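Local coordinates for putative metal-dependent hydrolase (Parabacteroides distasonis ATCC 8503, PDB 3KL7), which probably acts as a zinc-dependent hydrolase of the metallo-beta-lactamase superfamily, with two zinc ions bound by histidines and aspartates in its active site, at residues Ile68-Glu74 / Ile94-Ser100; Ile35-Ser39 / Val51-Tyr57. One frame throughout, in Å; residues are numbered along the deposited sequence.

Contact 1 (Ile68-Glu74 / Ile94-Ser100); sequences IILITHE and IIANENS. With ZN (zinc ion), chain C.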
loop_
_atom_site.group_PDB
_atom_site.type_symbol
_atom_site.label_atom_id
_atom_site.label_comp_id
_atom_site.label_asym_id
_atom_site.label_seq_id
_atom_site.Cartn_x
_atom_site.Cartn_y
_atom_site.Cartn_z
ATOM N N ILE A 68 3.427 -11.190 -8.535
ATOM C CA ILE A 68 3.687 -10.926 -7.141
ATOM C C ILE A 68 2.428 -10.511 -6.426
ATOM O O ILE A 68 1.658 -9.708 -6.954
ATOM C CB ILE A 68 4.727 -9.784 -6.975
ATOM C CG1 ILE A 68 6.045 -10.179 -7.663
ATOM C CG2 ILE A 68 4.968 -9.474 -5.466
ATOM C CD1 ILE A 68 7.069 -9.074 -7.671
ATOM N N ILE A 69 2.218 -11.059 -5.211
ATOM C CA ILE A 69 1.131 -10.616 -4.329
ATOM C C ILE A 69 1.720 -10.137 -3.018
ATOM O O ILE A 69 2.427 -10.874 -2.328
ATOM C CB ILE A 69 0.081 -11.752 -4.063
ATOM C CG1 ILE A 69 -0.510 -12.257 -5.412
ATOM C CG2 ILE A 69 -1.067 -11.242 -3.068
ATOM C CD1 ILE A 69 -1.343 -13.504 -5.303
ATOM N N LEU A 70 1.444 -8.887 -2.694
ATOM C CA LEU A 70 1.913 -8.260 -1.464
ATOM C C LEU A 70 0.762 -8.199 -0.451
ATOM O O LEU A 70 -0.280 -7.626 -0.747
ATOM C CB LEU A 70 2.328 -6.817 -1.751
ATOM C CG LEU A 70 3.773 -6.445 -1.816
ATOM C CD1 LEU A 70 4.516 -6.927 -0.553
ATOM C CD2 LEU A 70 4.385 -7.019 -3.067
ATOM N N ILE A 71 0.960 -8.749 0.730
ATOM C CA ILE A 71 -0.011 -8.570 1.818
ATOM C C ILE A 71 0.580 -7.721 2.943
ATOM O O ILE A 71 1.647 -8.050 3.487
ATOM C CB ILE A 71 -0.468 -9.900 2.415
ATOM C CG1 ILE A 71 -0.939 -10.848 1.319
ATOM C CG2 ILE A 71 -1.588 -9.655 3.444
ATOM C CD1 ILE A 71 -1.963 -10.236 0.375
ATOM N N THR A 72 -0.111 -6.630 3.296
ATOM C CA THR A 72 0.337 -5.743 4.408
ATOM C C THR A 72 0.020 -6.342 5.798
ATOM O O THR A 72 0.862 -6.299 6.713
ATOM C CB THR A 72 -0.330 -4.370 4.324
ATOM O OG1 THR A 72 -1.753 -4.532 4.338
ATOM C CG2 THR A 72 0.098 -3.628 3.055
ATOM N N HIS A 73 -1.190 -6.880 5.966
ATOM C CA HIS A 73 -1.568 -7.520 7.235
ATOM C C HIS A 73 -2.804 -8.372 7.082
ATOM O O HIS A 73 -3.405 -8.413 6.008
ATOM C CB HIS A 73 -1.738 -6.475 8.371
ATOM C CG HIS A 73 -2.879 -5.522 8.169
ATOM N ND1 HIS A 73 -2.925 -4.627 7.122
ATOM C CD2 HIS A 73 -3.996 -5.305 8.901
ATOM C CE1 HIS A 73 -4.036 -3.913 7.209
ATOM N NE2 HIS A 73 -4.704 -4.307 8.278
ATOM N N GLU A 74 -3.193 -9.035 8.182
ATOM C CA GLU A 74 -4.078 -10.206 8.154
ATOM C C GLU A 74 -5.587 -9.928 8.166
ATOM O O GLU A 74 -6.372 -10.834 7.961
ATOM C CB GLU A 74 -3.745 -11.102 9.352
ATOM C CG GLU A 74 -4.298 -10.592 10.672
ATOM C CD GLU A 74 -3.546 -11.115 11.862
ATOM O OE1 GLU A 74 -2.473 -10.552 12.192
ATOM O OE2 GLU A 74 -4.032 -12.084 12.484
ATOM N N ILE A 94 4.316 -14.745 -3.228
ATOM C CA ILE A 94 3.549 -13.986 -2.233
ATOM C C ILE A 94 4.540 -13.430 -1.191
ATOM O O ILE A 94 5.333 -14.184 -0.639
ATOM C CB ILE A 94 2.506 -14.897 -1.534
ATOM C CG1 ILE A 94 1.519 -15.453 -2.573
ATOM C CG2 ILE A 94 1.756 -14.127 -0.417
ATOM C CD1 ILE A 94 0.557 -16.513 -2.029
ATOM N N ILE A 95 4.514 -12.111 -0.964
ATOM C CA ILE A 95 5.352 -11.467 0.075
ATOM C C ILE A 95 4.412 -10.875 1.140
ATOM O O ILE A 95 3.537 -10.083 0.811
ATOM C CB ILE A 95 6.267 -10.305 -0.516
ATOM C CG1 ILE A 95 7.375 -10.877 -1.427
ATOM C CG2 ILE A 95 6.980 -9.552 0.615
ATOM C CD1 ILE A 95 6.882 -11.475 -2.730
ATOM N N ALA A 96 4.586 -11.262 2.409
ATOM C CA ALA A 96 3.586 -10.918 3.450
ATOM C C ALA A 96 4.215 -10.734 4.837
ATOM O O ALA A 96 5.364 -11.099 5.058
ATOM C CB ALA A 96 2.504 -12.003 3.509
ATOM N N ASN A 97 3.453 -10.153 5.763
ATOM C CA ASN A 97 3.870 -10.122 7.150
ATOM C C ASN A 97 3.716 -11.519 7.710
ATOM O O ASN A 97 3.065 -12.348 7.115
ATOM C CB ASN A 97 3.068 -9.081 7.970
ATOM C CG ASN A 97 1.602 -9.468 8.155
ATOM O OD1 ASN A 97 0.988 -10.052 7.262
ATOM N ND2 ASN A 97 1.029 -9.130 9.339
ATOM N N GLU A 98 4.322 -11.775 8.851
ATOM C CA GLU A 98 4.389 -13.118 9.380
ATOM C C GLU A 98 2.997 -13.741 9.639
ATOM O O GLU A 98 2.736 -14.871 9.241
ATOM C CB GLU A 98 5.234 -13.140 10.638
ATOM C CG GLU A 98 5.151 -14.461 11.408
ATOM C CD GLU A 98 6.216 -14.597 12.489
ATOM O OE1 GLU A 98 6.906 -13.614 12.789
ATOM O OE2 GLU A 98 6.358 -15.705 13.039
ATOM N N ASN A 99 2.109 -13.002 10.300
ATOM C CA ASN A 99 0.794 -13.535 10.620
ATOM C C ASN A 99 -0.016 -13.912 9.373
ATOM O O ASN A 99 -0.741 -14.919 9.385
ATOM C CB ASN A 99 0.001 -12.550 11.471
ATOM C CG ASN A 99 0.417 -12.562 12.891
ATOM O OD1 ASN A 99 1.378 -13.220 13.256
ATOM N ND2 ASN A 99 -0.294 -11.836 13.712
ATOM N N SER A 100 0.097 -13.120 8.300
ATOM C CA SER A 100 -0.675 -13.406 7.082
ATOM C C SER A 100 -0.127 -14.646 6.379
ATOM O O SER A 100 -0.896 -15.508 5.924
ATOM C CB SER A 100 -0.693 -12.209 6.135
ATOM O OG SER A 100 -1.454 -11.129 6.679
HETATM ZN ZN ZN C . -6.491 -3.330 9.332
HETATM O O HOH W 1 -8.066 -3.743 8.103
#

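Contact 2 (Ile35-Ser39 / Val51-Tyr57); sequences IKHGS and VDPVSEY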
loop_
_atom_site.group_PDB
_atom_site.type_symbol
_atom_site.label_atom_id
_atom_site.label_comp_id
_atom_site.label_asym_id
_atom_site.label_seq_id
_atom_site.Cartn_x
_atom_site.Cartn_y
_atom_site.Cartn_z
ATOM N N ILE A 35 -8.163 -0.114 -7.329
ATOM C CA ILE A 35 -9.276 -1.043 -7.223
ATOM C C ILE A 35 -10.307 -0.567 -6.173
ATOM O O ILE A 35 -11.452 -0.243 -6.527
ATOM C CB ILE A 35 -8.792 -2.491 -6.916
ATOM C CG1 ILE A 35 -7.861 -2.985 -8.035
ATOM C CG2 ILE A 35 -9.989 -3.444 -6.788
ATOM C CD1 ILE A 35 -7.156 -4.363 -7.733
ATOM N N LYS A 36 -9.903 -0.521 -4.900
ATOM C CA LYS A 36 -10.781 0.020 -3.812
ATOM C C LYS A 36 -10.049 -0.048 -2.485
ATOM O O LYS A 36 -9.117 -0.840 -2.329
ATOM C CB LYS A 36 -12.074 -0.811 -3.704
ATOM C CG LYS A 36 -13.258 -0.099 -3.007
ATOM C CD LYS A 36 -13.806 1.016 -3.843
ATOM C CE LYS A 36 -15.170 1.415 -3.380
ATOM N NZ LYS A 36 -15.670 2.625 -4.106
ATOM N N HIS A 37 -10.464 0.767 -1.517
ATOM C CA HIS A 37 -9.979 0.593 -0.152
ATOM C C HIS A 37 -8.388 0.585 -0.144
ATOM O O HIS A 37 -7.775 1.567 -0.537
ATOM C CB HIS A 37 -10.587 -0.718 0.422
ATOM C CG HIS A 37 -10.727 -0.731 1.915
ATOM N ND1 HIS A 37 -11.408 0.243 2.605
ATOM C CD2 HIS A 37 -10.292 -1.618 2.848
ATOM C CE1 HIS A 37 -11.371 -0.030 3.900
ATOM N NE2 HIS A 37 -10.700 -1.154 4.073
ATOM N N GLY A 38 -7.756 -0.508 0.301
ATOM C CA GLY A 38 -6.267 -0.616 0.276
ATOM C C GLY A 38 -5.750 -1.498 -0.871
ATOM O O GLY A 38 -4.581 -1.849 -0.914
ATOM N N SER A 39 -6.644 -1.847 -1.803
ATOM C CA SER A 39 -6.341 -2.801 -2.856
ATOM C C SER A 39 -5.896 -2.098 -4.131
ATOM O O SER A 39 -6.616 -1.239 -4.679
ATOM C CB SER A 39 -7.575 -3.690 -3.144
ATOM O OG SER A 39 -7.900 -4.468 -2.013
ATOM N N VAL A 51 -1.616 -5.870 -4.638
ATOM C CA VAL A 51 -1.485 -5.507 -3.243
ATOM C C VAL A 51 -2.816 -5.705 -2.509
ATOM O O VAL A 51 -3.851 -5.175 -2.923
ATOM C CB VAL A 51 -1.083 -4.031 -3.109
ATOM C CG1 VAL A 51 -0.861 -3.647 -1.620
ATOM C CG2 VAL A 51 0.144 -3.752 -3.945
ATOM N N ASP A 52 -2.776 -6.451 -1.410
ATOM C CA ASP A 52 -3.967 -6.687 -0.561
ATOM C C ASP A 52 -5.233 -6.949 -1.402
ATOM O O ASP A 52 -6.262 -6.282 -1.221
ATOM C CB ASP A 52 -4.206 -5.498 0.385
ATOM C CG ASP A 52 -3.046 -5.289 1.419
ATOM O OD1 ASP A 52 -2.203 -6.202 1.598
ATOM O OD2 ASP A 52 -3.001 -4.191 2.062
ATOM N N PRO A 53 -5.168 -7.933 -2.323
ATOM C CA PRO A 53 -6.318 -8.208 -3.183
ATOM C C PRO A 53 -7.471 -8.815 -2.399
ATOM O O PRO A 53 -7.269 -9.791 -1.635
ATOM C CB PRO A 53 -5.769 -9.211 -4.178
ATOM C CG PRO A 53 -4.721 -9.963 -3.394
ATOM C CD PRO A 53 -4.089 -8.913 -2.521
ATOM N N VAL A 54 -8.673 -8.259 -2.592
ATOM C CA VAL A 54 -9.846 -8.632 -1.807
ATOM C C VAL A 54 -11.073 -8.793 -2.742
ATOM O O VAL A 54 -11.486 -7.846 -3.417
ATOM C CB VAL A 54 -10.132 -7.560 -0.724
ATOM C CG1 VAL A 54 -11.518 -7.787 -0.071
ATOM C CG2 VAL A 54 -9.027 -7.553 0.324
ATOM N N SER A 55 -11.641 -9.996 -2.765
ATOM C CA SER A 55 -12.672 -10.361 -3.756
ATOM C C SER A 55 -13.964 -9.551 -3.668
ATOM O O SER A 55 -14.708 -9.466 -4.630
ATOM C CB SER A 55 -12.988 -11.862 -3.664
ATOM O OG SER A 55 -13.381 -12.217 -2.374
ATOM N N GLU A 56 -14.221 -8.959 -2.518
ATOM C CA GLU A 56 -15.398 -8.130 -2.340
ATOM C C GLU A 56 -15.348 -6.867 -3.232
ATOM O O GLU A 56 -16.384 -6.304 -3.562
ATOM C CB GLU A 56 -15.518 -7.723 -0.878
ATOM C CG GLU A 56 -16.892 -7.213 -0.473
ATOM C CD GLU A 56 -16.817 -6.186 0.672
ATOM O OE1 GLU A 56 -15.756 -6.133 1.374
ATOM O OE2 GLU A 56 -17.808 -5.426 0.863
ATOM N N TYR A 57 -14.130 -6.440 -3.615
ATOM C CA TYR A 57 -13.949 -5.202 -4.400
ATOM C C TYR A 57 -13.783 -5.437 -5.896
ATOM O O TYR A 57 -13.888 -4.505 -6.675
ATOM C CB TYR A 57 -12.744 -4.390 -3.877
ATOM C CG TYR A 57 -12.746 -4.189 -2.371
ATOM C CD1 TYR A 57 -13.904 -3.829 -1.700
ATOM C CD2 TYR A 57 -11.585 -4.352 -1.627
ATOM C CE1 TYR A 57 -13.909 -3.648 -0.333
ATOM C CE2 TYR A 57 -11.582 -4.164 -0.230
ATOM C CZ TYR A 57 -12.738 -3.818 0.395
ATOM O OH TYR A 57 -12.754 -3.640 1.759
HETATM O O HOH W 2 -2.696 -1.627 1.028
#

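Contact 1 (Ile68-Glu74 / Ile94-Ser100)
Strand 68-71 runs parallel to strand 94-96, the strand axes 4.7 Å apart at closest and inclined by 15°, as neighbouring strands of a beta-alpha-beta unit in the metallo-beta-lactamase fold. I95 ties the two backbones together: its N donates to I69 O (2.8 Å), and its O receives I71 N (2.9 Å). On the face of L70 and I95 the two side chains lie side by side, with L70 CD1 against I95 CG2 at 3.8 Å, while I95 CD1 reaches I68 CG2. On the other face I69 packs beside I94 and I71 CB lies against A96 CB, and helix 81-87, the crossover of the unit, packs on I69 and I94.

Beyond the strands the chain changes role, and H73 opens the zinc-binding HxHxDH motif. H73 NE2 holds the zinc ion at 2.3 Å, H75, H140 and D162 being protein ligands of the same metal. H73 ND1 donates to T72 OG1 (3.0 Å), a second-shell bond that restrains rotation of the ring; T72 OG1 is in turn hydrogen-bonded to D52 OD2. Beside this loop, N97 caps helix 98-104. With CG set between its backbone N and carbonyl carbon (chi1 69°), the N97 amide packs against T72 O and H73 CA. S100 OG donates to a lone pair of N97 OD1 at 2.7 Å in the carbonyl plane, and N97 ND2 is bound to R144 O. Farther along, N99 ND2 meets E74 OE1 at 3.0 Å, on the syn side but somewhat out of the carboxylate plane, the amide and carboxylate planes 85° apart.

Contact 2 (Ile35-Ser39 / Val51-Tyr57)
A type II' beta turn from K36 to S39 links strands 29-36 and 39-44 of the metallo-beta-lactamase fold, and the loop that follows strand 47-51 packs against it. The turn is closed by S39 N donating to K36 O at 2.7 Å, with H37 and G38 at its corners. Right beside the turn, I35 and K36 both face S39, a classic beta bulge.

Y57 does most of the packing from the loop side. Its CB touches K36 CB at 3.6 Å, and the two side chains cross at about a right angle; I35 CG2 lies against the same Y57 CB. Farther along the ring, Y57 CE2 approaches H37 CB. H37 CG stands anti to the backbone N (chi1 -153°), which brings the imidazole to the Y57 hydroxyl: Y57 OH comes over one face of it, 3.4 Å from H37 CD2. The two ring planes are inclined by 47°, an oblique pairing. S39 OG lies near the plane of the phenol at its edge, next to Y57 CD2, but donates its hydrogen bond to D52 O at 2.6 Å, tilted 29° from the carbonyl plane. A water adds a second link, donating to G38 O (2.7 Å) and to D52 OD2 (2.8 Å). D52 OD2 is also bonded to T72 OG1 and H78 ND1.

The imidazole of H37 is held at both nitrogens, ND1 by the C-terminal carboxylate of Q235 and NE2 by D77 OD2. With D77 and H78 both binding zinc, H37 and D52 occupy the second shell of a dinuclear metallo-beta-lactamase site.

In the fold
Contacts 1 and 2 lie in series along the chain, their centres 13 Å apart, and both reach the same mixed sheet, in which strand 68-71 sits between strands 47-51 and 93-96. D52 joins them: its N lies 2.8 Å from L70 O and its OD2 2.6 Å from T72 OG1, the same hydroxyl that receives H73 ND1. A chain of hydrogen bonds, the D52 to T72 step a probable one, thus runs from the loop of contact 2 to a zinc ligand of contact 1. Apolar packing adds I71 CD1 against P53 CD at 3.8 Å. The H73 side chain, bound to one zinc ion, lies about 4 Å from the other; that of H37, not a ligand, is about 4 Å from one.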